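Local coordinates for protein mevalonate kinase, putative (Leishmania major, PDB 2HFS) that probably catalyses the ATP-dependent phosphorylation of (R)-mevalonate to 5-phosphomevalonate, an early step of isoprenoid and sterol biosynthesis, as a GHMP-family kinase, at residues A[19-24]-A[36-41]. Numbering follows the deposited sequence.
Sequences YGKVIL and AIVAGI
Strands 17-25 and 36-52 form a beta hairpin near the middle of this GHMP kinase, and 19-24 runs antiparallel to 36-41 within it. Val22 and Ala39 are the hydrogen-bonded pair: Val22 N reaches Ala39 O at 2.9 Å in the carbonyl plane, and Ala39 N returns to Val22 O at 2.8 Å, with an N-H...O angle of 168°. A more bent hydrogen bond from Leu24 N to Ile37 O continues the ladder. Toward the other end Ile41 N meets Gly20 O at 2.9 Å but stands 48° above the carbonyl plane. Here the side chain of Ile41 folds back over Gly20, its CG1 held between the backbone N and carbonyl carbon (chi1 59°) and 3.4 Å from Gly20 C. On the face of Lys21, Ile23 and Val38, Lys21 CG presses tightly on Val38 CG1 at 3.3 Å, while Ile23 CG1 lies against Val38 CG2. The bent lysine chain carries NZ onward to a salt bridge with Asp158. Val22 CG2 and Leu24 CG both pack on Ala39 CB, the former at 3.9 Å. Val38 meets Tyr170 of strand 166-172 in the hairpin's own mixed sheet, whereas Val22, Ala39 and Ile41 pack against strands 188-194 and 318-324 of the four-stranded antiparallel sheet.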
loop_
_atom_site.group_PDB
_atom_site.type_symbol
_atom_site.label_atom_id
_atom_site.label_comp_id
_atom_site.label_asym_id
_atom_site.label_seq_id
_atom_site.Cartn_x
_atom_site.Cartn_y
_atom_site.Cartn_z
ATOM N N TYR A 19 0.162 8.400 -1.970
ATOM C CA TYR A 19 0.010 7.310 -2.939
ATOM C C TYR A 19 -0.478 6.013 -2.304
ATOM O O TYR A 19 -0.209 5.762 -1.120
ATOM C CB TYR A 19 1.319 7.069 -3.675
ATOM C CG TYR A 19 1.930 8.309 -4.281
ATOM C CD1 TYR A 19 1.403 8.884 -5.437
ATOM C CD2 TYR A 19 3.036 8.929 -3.682
ATOM C CE1 TYR A 19 1.979 10.027 -6.002
ATOM C CE2 TYR A 19 3.616 10.075 -4.248
ATOM C CZ TYR A 19 3.075 10.601 -5.413
ATOM O OH TYR A 19 3.611 11.743 -5.977
ATOM N N GLY A 20 -1.211 5.210 -3.086
ATOM C CA GLY A 20 -1.491 3.821 -2.717
ATOM C C GLY A 20 -0.250 2.951 -2.773
ATOM O O GLY A 20 0.811 3.416 -3.181
ATOM N N LYS A 21 -0.396 1.688 -2.368
ATOM C CA LYS A 21 0.736 0.774 -2.194
ATOM C C LYS A 21 0.379 -0.661 -2.549
ATOM O O LYS A 21 -0.671 -1.157 -2.145
ATOM C CB LYS A 21 1.204 0.785 -0.726
ATOM C CG LYS A 21 2.288 -0.272 -0.431
ATOM C CD LYS A 21 1.997 -1.110 0.816
ATOM C CE LYS A 21 0.649 -1.844 0.765
ATOM N NZ LYS A 21 0.481 -2.793 1.898
ATOM N N VAL A 22 1.271 -1.338 -3.270
ATOM C CA VAL A 22 1.186 -2.798 -3.396
ATOM C C VAL A 22 2.553 -3.416 -3.074
ATOM O O VAL A 22 3.580 -2.815 -3.336
ATOM C CB VAL A 22 0.698 -3.301 -4.804
ATOM C CG1 VAL A 22 -0.583 -2.587 -5.238
ATOM C CG2 VAL A 22 1.771 -3.145 -5.867
ATOM N N ILE A 23 2.560 -4.609 -2.506
ATOM C CA ILE A 23 3.818 -5.314 -2.329
ATOM C C ILE A 23 4.064 -6.207 -3.536
ATOM O O ILE A 23 3.284 -7.132 -3.814
ATOM C CB ILE A 23 3.825 -6.110 -1.019
ATOM C CG1 ILE A 23 3.577 -5.187 0.166
ATOM C CG2 ILE A 23 5.170 -6.794 -0.851
ATOM C CD1 ILE A 23 3.011 -5.882 1.369
ATOM N N LEU A 24 5.131 -5.913 -4.276
ATOM C CA LEU A 24 5.471 -6.697 -5.446
ATOM C C LEU A 24 6.177 -7.982 -5.057
ATOM O O LEU A 24 5.849 -9.050 -5.571
ATOM C CB LEU A 24 6.323 -5.892 -6.425
ATOM C CG LEU A 24 5.610 -4.746 -7.140
ATOM C CD1 LEU A 24 6.542 -4.240 -8.212
ATOM C CD2 LEU A 24 4.273 -5.211 -7.738
ATOM N N ALA A 36 12.317 -6.817 0.588
ATOM C CA ALA A 36 11.001 -6.727 -0.048
ATOM C C ALA A 36 10.966 -5.580 -1.062
ATOM O O ALA A 36 11.714 -4.613 -0.947
ATOM C CB ALA A 36 9.895 -6.562 1.009
ATOM N N ILE A 37 10.129 -5.713 -2.081
ATOM C CA ILE A 37 9.950 -4.658 -3.052
ATOM C C ILE A 37 8.501 -4.209 -2.936
ATOM O O ILE A 37 7.566 -4.994 -3.141
ATOM C CB ILE A 37 10.333 -5.110 -4.500
ATOM C CG1 ILE A 37 11.793 -5.615 -4.563
ATOM C CG2 ILE A 37 10.098 -3.961 -5.511
ATOM C CD1 ILE A 37 12.241 -6.237 -5.939
ATOM N N VAL A 38 8.340 -2.944 -2.569
ATOM C CA VAL A 38 7.040 -2.317 -2.436
ATOM C C VAL A 38 6.890 -1.225 -3.488
ATOM O O VAL A 38 7.855 -0.517 -3.836
ATOM C CB VAL A 38 6.819 -1.737 -1.024
ATOM C CG1 VAL A 38 5.436 -1.125 -0.909
ATOM C CG2 VAL A 38 7.004 -2.817 0.038
ATOM N N ALA A 39 5.678 -1.103 -4.008
ATOM C CA ALA A 39 5.430 -0.185 -5.086
ATOM C C ALA A 39 4.424 0.848 -4.631
ATOM O O ALA A 39 3.289 0.500 -4.268
ATOM C CB ALA A 39 4.942 -0.934 -6.290
ATOM N N GLY A 40 4.849 2.105 -4.610
ATOM C CA GLY A 40 3.937 3.223 -4.386
ATOM C C GLY A 40 3.342 3.627 -5.720
ATOM O O GLY A 40 4.056 4.123 -6.604
ATOM N N ILE A 41 2.030 3.442 -5.860
ATOM C CA ILE A 41 1.369 3.589 -7.159
ATOM C C ILE A 41 0.987 5.050 -7.456
ATOM O O ILE A 41 1.020 5.899 -6.552
ATOM C CB ILE A 41 0.166 2.633 -7.251
ATOM C CG1 ILE A 41 -0.865 2.885 -6.145
ATOM C CG2 ILE A 41 0.639 1.136 -7.183
ATOM C CD1 ILE A 41 -2.251 2.271 -6.480
#